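Local atomic coordinates of fatty Acyl-Adenylate Ligase (Escherichia coli, PDB entry 3PBK), a protein that belongs to the AMP-binding enzymes of the ANL clan and holds 5'-O-[(S)-(dodecanoyloxy)(hydroxy)phosphoryl]adenosine in a pocket of its single chain. Residues A[36-41]-A[246-251]; A[218-223]-A[270-275]; A[252-257]-A[281-286]. All coordinates share one frame; numbering follows the deposited sequence.

Overall arrangement
Contacts 1 and 2 lie in one mixed sheet, where strands 246-248 and 220-222 are neighbours. Their centres are about 11 Å apart. A salt bridge joins them: Asp247 OD2 is 2.6 Å from Arg219 NH1. Contact 3 packs two helices that directly follow strands of the other contacts, helix 251-256 after strand 246-248 and helix 277-285 after strand 272-275. Its centre is about 15 Å from that of contact 1 and about 16 Å from that of contact 2. Trp223 of contact 2 stacks on Phe254 of contact 3. The bound 5'-O-[(S)-(dodecanoyloxy)(hydroxy)phosphoryl]adenosine is nearer to contact 2: the side chain of Val274 is about 4 Å from it, that of Val246 about 8 Å.

Contact 1. Residues A[36-41]-A[246-251]; sequences MNFYDR and VDYLRT
Asn37 and Val246 meet through backbone and side chain in a parallel strand pair of the large mixed sheet. Asn37 uses both of its backbone polar groups on this partner strand. Its N donates to Val246 O at 3.0 Å, and its O accepts from Tyr248 N at 2.9 Å. The second bond is fairly straight, 164° at the hydrogen. One step on, Tyr39 N donates to Tyr248 O at 3.0 Å. Asn37 O also takes a CA-H contact from Asp247.

Val246 O has a second, weak donor: Asn37 ND2 at 3.3 Å. The torsion explains it. With chi1 at -50°, CG lies beside the backbone N of Asn37, and amide and backbone N reach the same oxygen. Asp247 lies alongside Asn37, but its carboxylate is taken by Arg219.

The opposite face carries Met36, Val246, Phe38 and Tyr248. Met36, a selenomethionine, brings CG to 3.5 Å from Tyr248 CE1, at the edge of the ring. Phe38 lies alongside Tyr248 with the ring planes 37° apart. The Tyr248 hydroxyl is satisfied beyond the strands, by Phe235 O. Helix 229-241 covers this face through Leu236 and Val240, which touch Met36.

Further along, Arg250 is held by salt bridges to Glu46 and Asp253, while Asp40 OD1 accepts from the N atoms of Arg42 and Gln44. Leu249 touches with a methyl: its CD2 is 3.5 Å from Asp40 O.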
# COMPACT_ATOMS: atom_id res chain seq x y z
N MSE A 36 -20.07 -0.12 7.77
CA MSE A 36 -18.76 -0.16 8.41
C MSE A 36 -18.86 -0.15 9.92
O MSE A 36 -19.79 0.40 10.50
CB MSE A 36 -17.94 1.02 7.95
CG MSE A 36 -17.46 0.89 6.54
SE MSE A 36 -17.75 2.56 5.62
CE MSE A 36 -16.57 2.30 4.07
N ASN A 37 -17.87 -0.77 10.55
CA ASN A 37 -17.79 -0.81 12.00
C ASN A 37 -16.39 -0.46 12.50
O ASN A 37 -15.43 -1.18 12.24
CB ASN A 37 -18.26 -2.18 12.49
CG ASN A 37 -19.58 -2.59 11.87
OD1 ASN A 37 -20.64 -2.44 12.49
ND2 ASN A 37 -19.54 -3.08 10.63
N PHE A 38 -16.29 0.66 13.21
CA PHE A 38 -15.02 1.13 13.74
C PHE A 38 -14.79 0.64 15.16
O PHE A 38 -15.58 0.94 16.06
CB PHE A 38 -14.98 2.64 13.70
CG PHE A 38 -15.28 3.20 12.36
CD1 PHE A 38 -14.24 3.51 11.48
CD2 PHE A 38 -16.59 3.41 11.95
CE1 PHE A 38 -14.50 4.03 10.23
CE2 PHE A 38 -16.86 3.94 10.70
CZ PHE A 38 -15.81 4.25 9.84
N TYR A 39 -13.70 -0.09 15.36
CA TYR A 39 -13.40 -0.70 16.65
C TYR A 39 -12.22 -0.03 17.33
O TYR A 39 -11.28 0.38 16.65
CB TYR A 39 -13.13 -2.19 16.48
CG TYR A 39 -14.39 -3.02 16.34
CD1 TYR A 39 -15.01 -3.17 15.12
CD2 TYR A 39 -14.95 -3.65 17.44
CE1 TYR A 39 -16.16 -3.93 14.99
CE2 TYR A 39 -16.10 -4.42 17.32
CZ TYR A 39 -16.70 -4.56 16.10
OH TYR A 39 -17.85 -5.31 15.97
N ASP A 40 -12.27 0.08 18.65
CA ASP A 40 -11.16 0.65 19.43
C ASP A 40 -10.05 -0.39 19.63
O ASP A 40 -10.14 -1.50 19.12
CB ASP A 40 -11.65 1.27 20.76
CG ASP A 40 -11.95 0.22 21.85
OD1 ASP A 40 -11.55 -0.96 21.70
OD2 ASP A 40 -12.59 0.59 22.87
N ARG A 41 -9.01 -0.04 20.38
CA ARG A 41 -7.85 -0.92 20.50
C ARG A 41 -8.09 -2.14 21.40
O ARG A 41 -7.20 -2.97 21.60
CB ARG A 41 -6.60 -0.15 20.94
CG ARG A 41 -6.60 0.31 22.38
CD ARG A 41 -5.21 0.75 22.81
NE ARG A 41 -5.25 1.60 24.00
CZ ARG A 41 -5.58 2.89 23.99
NH1 ARG A 41 -5.89 3.50 22.85
NH2 ARG A 41 -5.59 3.58 25.12
N VAL A 246 -17.55 -4.29 6.71
CA VAL A 246 -16.13 -4.29 7.04
C VAL A 246 -15.91 -3.77 8.46
O VAL A 246 -16.68 -2.94 8.94
CB VAL A 246 -15.33 -3.44 6.04
CG1 VAL A 246 -15.66 -1.98 6.21
CG2 VAL A 246 -13.85 -3.68 6.21
N ASP A 247 -14.87 -4.27 9.12
CA ASP A 247 -14.49 -3.80 10.46
C ASP A 247 -13.09 -3.22 10.45
O ASP A 247 -12.15 -3.86 9.97
CB ASP A 247 -14.50 -4.96 11.45
CG ASP A 247 -15.69 -5.85 11.29
OD1 ASP A 247 -16.75 -5.33 10.88
OD2 ASP A 247 -15.58 -7.06 11.57
N TYR A 248 -12.93 -2.02 11.00
CA TYR A 248 -11.63 -1.37 11.02
C TYR A 248 -10.98 -1.32 12.38
O TYR A 248 -11.67 -1.17 13.39
CB TYR A 248 -11.75 0.06 10.55
CG TYR A 248 -12.37 0.21 9.20
CD1 TYR A 248 -13.61 0.80 9.05
CD2 TYR A 248 -11.72 -0.25 8.08
CE1 TYR A 248 -14.18 0.93 7.81
CE2 TYR A 248 -12.27 -0.12 6.83
CZ TYR A 248 -13.51 0.47 6.70
OH TYR A 248 -14.07 0.60 5.44
N LEU A 249 -9.66 -1.44 12.40
CA LEU A 249 -8.85 -0.98 13.52
C LEU A 249 -8.10 0.28 13.07
O LEU A 249 -7.95 0.54 11.87
CB LEU A 249 -7.85 -2.06 13.95
CG LEU A 249 -8.38 -3.23 14.78
CD1 LEU A 249 -7.29 -4.25 15.05
CD2 LEU A 249 -8.95 -2.74 16.09
N ARG A 250 -7.65 1.07 14.03
CA ARG A 250 -6.79 2.19 13.66
C ARG A 250 -5.40 1.62 13.41
O ARG A 250 -5.01 0.61 14.00
CB ARG A 250 -6.77 3.25 14.76
CG ARG A 250 -8.13 3.91 14.98
CD ARG A 250 -8.02 5.12 15.88
NE ARG A 250 -8.33 4.83 17.28
CZ ARG A 250 -9.55 4.56 17.74
NH1 ARG A 250 -10.58 4.52 16.90
NH2 ARG A 250 -9.74 4.32 19.04
N THR A 251 -4.66 2.24 12.50
CA THR A 251 -3.37 1.67 12.12
C THR A 251 -2.41 1.67 13.28
O THR A 251 -1.67 0.72 13.48
CB THR A 251 -2.75 2.43 10.95
OG1 THR A 251 -3.64 2.40 9.84
CG2 THR A 251 -1.44 1.78 10.56

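Contact 2. Residues A[218-223]-A[270-275]; sequences DRCVSW and GTVSVA
Arg219 O receives two N-H groups from the start of segment 270-275, in a parallel strand pair near the middle of the mixed sheet. Thr271 N donates to it at 2.9 Å, in the carbonyl plane. Val272 N donates at 3.2 Å, from above that plane. The pairing continues with Val221 N, which bonds Val272 O at 2.9 Å. Strand 246-248 flanks strand 220-222 on its other edge.

Ser273 adds a side-chain bond to the pairing. Its OG is anti to its own N, chi1 179°, and this extended placement brings the hydroxyl to Val221 O. The bond is 2.7 Å long, with the donor tilted from the carbonyl plane. Trp261 NE1 also bonds Ser273 OG, so helix 260-267 is tied to the same hydroxyl.

Val221 meets the other segment with one methyl, its CG2 lying 4.2 Å from Gly270 CA. The Val221 side chain also meets Trp261, Leu264 and Ile265 of helix 260-267. Val272 likewise uses one branch. Its CG2 is 3.8 Å from Asp218 OD2, an oxygen held in a salt bridge by Arg301. Cys220 and Val272 share one face of the sheet, and Cys220 also touches Phe235 of helix 229-241 there.

Trp223 stands where strand 220-222 has ended. Its CG sits between the backbone N and the carbonyl carbon, chi1 54°, which turns the indole toward Ala275. Trp261 meets this indole edge-to-face. The six-membered part of the Trp223 ring reaches Ala275 obliquely, with CZ2 3.7 Å from the methyl CB.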
# COMPACT_ATOMS: atom_id res chain seq x y z
N ASP A 218 -19.30 -13.03 2.92
CA ASP A 218 -17.94 -12.57 3.24
C ASP A 218 -18.00 -11.29 4.06
O ASP A 218 -18.95 -10.50 3.97
CB ASP A 218 -17.10 -12.33 1.98
CG ASP A 218 -16.27 -13.55 1.58
OD1 ASP A 218 -16.27 -14.55 2.33
OD2 ASP A 218 -15.63 -13.51 0.50
N ARG A 219 -16.98 -11.07 4.88
CA ARG A 219 -16.89 -9.87 5.68
C ARG A 219 -15.44 -9.47 5.90
O ARG A 219 -14.64 -10.27 6.39
CB ARG A 219 -17.57 -10.09 7.02
CG ARG A 219 -16.94 -9.30 8.14
CD ARG A 219 -17.65 -9.58 9.42
NE ARG A 219 -18.88 -8.80 9.51
CZ ARG A 219 -19.07 -7.88 10.43
NH1 ARG A 219 -18.11 -7.66 11.32
NH2 ARG A 219 -20.20 -7.19 10.48
N CYS A 220 -15.12 -8.23 5.54
CA CYS A 220 -13.74 -7.73 5.57
C CYS A 220 -13.27 -7.15 6.90
O CYS A 220 -14.05 -6.63 7.70
CB CYS A 220 -13.56 -6.68 4.49
SG CYS A 220 -14.28 -7.17 2.93
N VAL A 221 -11.96 -7.24 7.13
CA VAL A 221 -11.33 -6.71 8.33
C VAL A 221 -10.05 -6.00 7.90
O VAL A 221 -9.21 -6.59 7.23
CB VAL A 221 -10.98 -7.84 9.31
CG1 VAL A 221 -10.26 -7.29 10.54
CG2 VAL A 221 -12.23 -8.61 9.72
N SER A 222 -9.90 -4.73 8.27
CA SER A 222 -8.70 -3.99 7.91
C SER A 222 -8.17 -3.15 9.06
O SER A 222 -8.94 -2.60 9.85
CB SER A 222 -8.95 -3.08 6.71
OG SER A 222 -7.95 -2.08 6.60
N TRP A 223 -6.85 -3.08 9.17
CA TRP A 223 -6.23 -2.14 10.09
C TRP A 223 -5.42 -1.12 9.29
O TRP A 223 -4.78 -0.23 9.86
CB TRP A 223 -5.37 -2.87 11.13
CG TRP A 223 -4.33 -3.78 10.55
CD1 TRP A 223 -4.41 -5.13 10.43
CD2 TRP A 223 -3.07 -3.40 10.00
NE1 TRP A 223 -3.28 -5.62 9.83
CE2 TRP A 223 -2.44 -4.58 9.55
CE3 TRP A 223 -2.41 -2.18 9.83
CZ2 TRP A 223 -1.18 -4.57 8.96
CZ3 TRP A 223 -1.17 -2.17 9.24
CH2 TRP A 223 -0.56 -3.36 8.81
N GLY A 270 -14.83 -12.91 11.02
CA GLY A 270 -14.30 -12.23 9.85
C GLY A 270 -13.78 -13.19 8.80
O GLY A 270 -13.41 -14.32 9.09
N THR A 271 -13.72 -12.73 7.56
CA THR A 271 -13.52 -13.65 6.46
C THR A 271 -12.36 -13.28 5.55
O THR A 271 -11.56 -14.12 5.17
CB THR A 271 -14.82 -13.76 5.63
OG1 THR A 271 -15.58 -14.88 6.10
CG2 THR A 271 -14.50 -13.96 4.17
N VAL A 272 -12.28 -12.00 5.21
CA VAL A 272 -11.29 -11.50 4.27
C VAL A 272 -10.48 -10.40 4.92
O VAL A 272 -11.03 -9.53 5.60
CB VAL A 272 -11.96 -10.98 2.97
CG1 VAL A 272 -10.99 -10.14 2.15
CG2 VAL A 272 -12.45 -12.13 2.14
N SER A 273 -9.18 -10.44 4.74
CA SER A 273 -8.34 -9.36 5.22
C SER A 273 -7.04 -9.41 4.46
O SER A 273 -6.65 -10.47 3.98
CB SER A 273 -8.07 -9.50 6.71
OG SER A 273 -7.23 -8.46 7.15
N VAL A 274 -6.39 -8.27 4.33
CA VAL A 274 -5.13 -8.22 3.61
C VAL A 274 -4.21 -7.25 4.31
O VAL A 274 -4.66 -6.22 4.79
CB VAL A 274 -5.33 -7.79 2.13
CG1 VAL A 274 -4.00 -7.84 1.38
CG2 VAL A 274 -6.36 -8.67 1.43
N ALA A 275 -2.93 -7.61 4.38
CA ALA A 275 -1.93 -6.79 5.03
C ALA A 275 -0.62 -6.94 4.28
O ALA A 275 -0.47 -7.86 3.47
CB ALA A 275 -1.76 -7.23 6.47

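Contact 3. Residues A[252-257]-A[281-286]; sequences QDFAMR and ELCQRR
Phe254 reaches from helix 251-256 to Leu282 and Cys283 on helix 277-285. The short helical segments run at 37° to each other, and their axes come no closer than 11.3 Å, so side chains bridge the gap. Phe254 starts with CB on the flank of its helix. CG is anti to the backbone N, chi1 161°, and carries the ring across. CD2 lies on the side of Leu282. Beyond it, CE2 is 3.9 Å from Leu282 CD1, and CZ, at the tip, is 4.0 Å from the same methyl. On the other side of the ring, CE1 looks toward Cys283 SG at 4.4 Å, with the sulfur near the ring plane. The Phe254 ring and the Leu282 side chain point in opposite senses and overlap along their flanks. Pro258 also touches Leu282, while Trp261 and Leu262 of helix 260-267 pack on Cys283.

Beside this apolar patch lies a polar group. The long side chain of Arg286 brings NH1 to 3.5 Å from Ala255 O and NH2 to 3.4 Å from Met256 O. These carbonyls belong to the last turn of helix 251-256. In the other helix, Glu281 and Arg285 form a salt bridge of their own.

The chemistry therefore implies a small join of apolar packing between Phe254, Leu282 and Cys283, with Arg286 beside it, its charge probably favoured by the partial negative charge of the helix C-terminal end.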
# COMPACT_ATOMS: atom_id res chain seq x y z
N GLN A 252 -2.43 2.75 14.06
CA GLN A 252 -1.56 2.88 15.23
C GLN A 252 -1.90 1.86 16.31
O GLN A 252 -1.01 1.31 16.95
CB GLN A 252 -1.58 4.32 15.78
CG GLN A 252 -2.98 4.97 15.80
CD GLN A 252 -3.40 5.65 14.47
OE1 GLN A 252 -3.21 5.11 13.36
NE2 GLN A 252 -4.00 6.85 14.59
N ASP A 253 -3.19 1.59 16.49
CA ASP A 253 -3.64 0.61 17.48
C ASP A 253 -3.15 -0.80 17.16
O ASP A 253 -2.77 -1.55 18.05
CB ASP A 253 -5.16 0.61 17.59
CG ASP A 253 -5.70 1.85 18.26
OD1 ASP A 253 -4.95 2.48 19.04
OD2 ASP A 253 -6.88 2.18 18.01
N PHE A 254 -3.18 -1.16 15.88
CA PHE A 254 -2.60 -2.43 15.46
C PHE A 254 -1.10 -2.44 15.74
O PHE A 254 -0.58 -3.39 16.32
CB PHE A 254 -2.86 -2.69 13.97
CG PHE A 254 -1.93 -3.70 13.37
CD1 PHE A 254 -2.17 -5.06 13.52
CD2 PHE A 254 -0.82 -3.30 12.65
CE1 PHE A 254 -1.31 -6.00 12.97
CE2 PHE A 254 0.05 -4.23 12.09
CZ PHE A 254 -0.20 -5.59 12.25
N ALA A 255 -0.40 -1.38 15.33
CA ALA A 255 1.04 -1.29 15.52
C ALA A 255 1.45 -1.61 16.96
O ALA A 255 2.50 -2.21 17.20
CB ALA A 255 1.54 0.08 15.14
N MSE A 256 0.62 -1.19 17.90
CA MSE A 256 0.91 -1.34 19.32
C MSE A 256 0.45 -2.71 19.86
O MSE A 256 1.15 -3.33 20.66
CB MSE A 256 0.33 -0.17 20.13
CG MSE A 256 1.35 0.96 20.46
SE MSE A 256 2.76 1.45 19.12
CE MSE A 256 1.96 3.06 18.29
N ARG A 257 -0.70 -3.18 19.40
CA ARG A 257 -1.13 -4.54 19.73
C ARG A 257 -1.54 -5.34 18.48
O ARG A 257 -2.73 -5.55 18.21
CB ARG A 257 -2.28 -4.52 20.74
CG ARG A 257 -2.05 -3.64 21.96
CD ARG A 257 -3.27 -3.73 22.89
NE ARG A 257 -3.49 -2.53 23.70
CZ ARG A 257 -4.37 -2.45 24.69
NH1 ARG A 257 -5.11 -3.52 25.00
NH2 ARG A 257 -4.51 -1.32 25.38
N GLU A 281 4.25 -10.76 10.00
CA GLU A 281 5.43 -11.04 10.80
C GLU A 281 5.31 -10.44 12.20
O GLU A 281 5.59 -11.11 13.19
CB GLU A 281 6.67 -10.51 10.09
CG GLU A 281 7.97 -10.98 10.70
CD GLU A 281 8.48 -10.01 11.74
OE1 GLU A 281 7.90 -8.90 11.85
OE2 GLU A 281 9.46 -10.37 12.44
N LEU A 282 4.89 -9.18 12.27
CA LEU A 282 4.66 -8.52 13.55
C LEU A 282 3.89 -9.45 14.47
O LEU A 282 4.30 -9.68 15.60
CB LEU A 282 3.86 -7.24 13.34
CG LEU A 282 4.32 -5.90 13.94
CD1 LEU A 282 3.11 -5.11 14.37
CD2 LEU A 282 5.24 -6.08 15.12
N CYS A 283 2.78 -9.99 13.99
CA CYS A 283 1.93 -10.88 14.78
C CYS A 283 2.64 -12.08 15.39
O CYS A 283 2.63 -12.26 16.61
CB CYS A 283 0.76 -11.39 13.93
SG CYS A 283 -0.60 -10.25 13.83
N GLN A 284 3.21 -12.91 14.54
CA GLN A 284 3.86 -14.14 15.00
C GLN A 284 5.06 -13.82 15.90
O GLN A 284 5.41 -14.59 16.79
CB GLN A 284 4.24 -15.02 13.80
CG GLN A 284 5.30 -16.06 14.06
CD GLN A 284 6.68 -15.56 13.69
OE1 GLN A 284 6.83 -14.70 12.82
NE2 GLN A 284 7.70 -16.10 14.36
N ARG A 285 5.66 -12.66 15.69
CA ARG A 285 6.77 -12.18 16.52
C ARG A 285 6.32 -11.81 17.94
O ARG A 285 7.05 -12.00 18.91
CB ARG A 285 7.43 -10.96 15.86
CG ARG A 285 8.87 -10.69 16.24
CD ARG A 285 9.47 -9.61 15.34
NE ARG A 285 9.17 -8.26 15.80
CZ ARG A 285 9.04 -7.20 15.01
NH1 ARG A 285 9.17 -7.34 13.69
NH2 ARG A 285 8.78 -6.00 15.52
N ARG A 286 5.11 -11.28 18.07
CA ARG A 286 4.69 -10.74 19.34
C ARG A 286 3.47 -11.44 19.92
O ARG A 286 2.75 -10.86 20.74
CB ARG A 286 4.46 -9.24 19.21
CG ARG A 286 5.72 -8.49 18.85
CD ARG A 286 5.48 -7.01 18.68
NE ARG A 286 5.05 -6.37 19.92
CZ ARG A 286 4.67 -5.10 19.99
NH1 ARG A 286 4.67 -4.35 18.89
NH2 ARG A 286 4.28 -4.58 21.15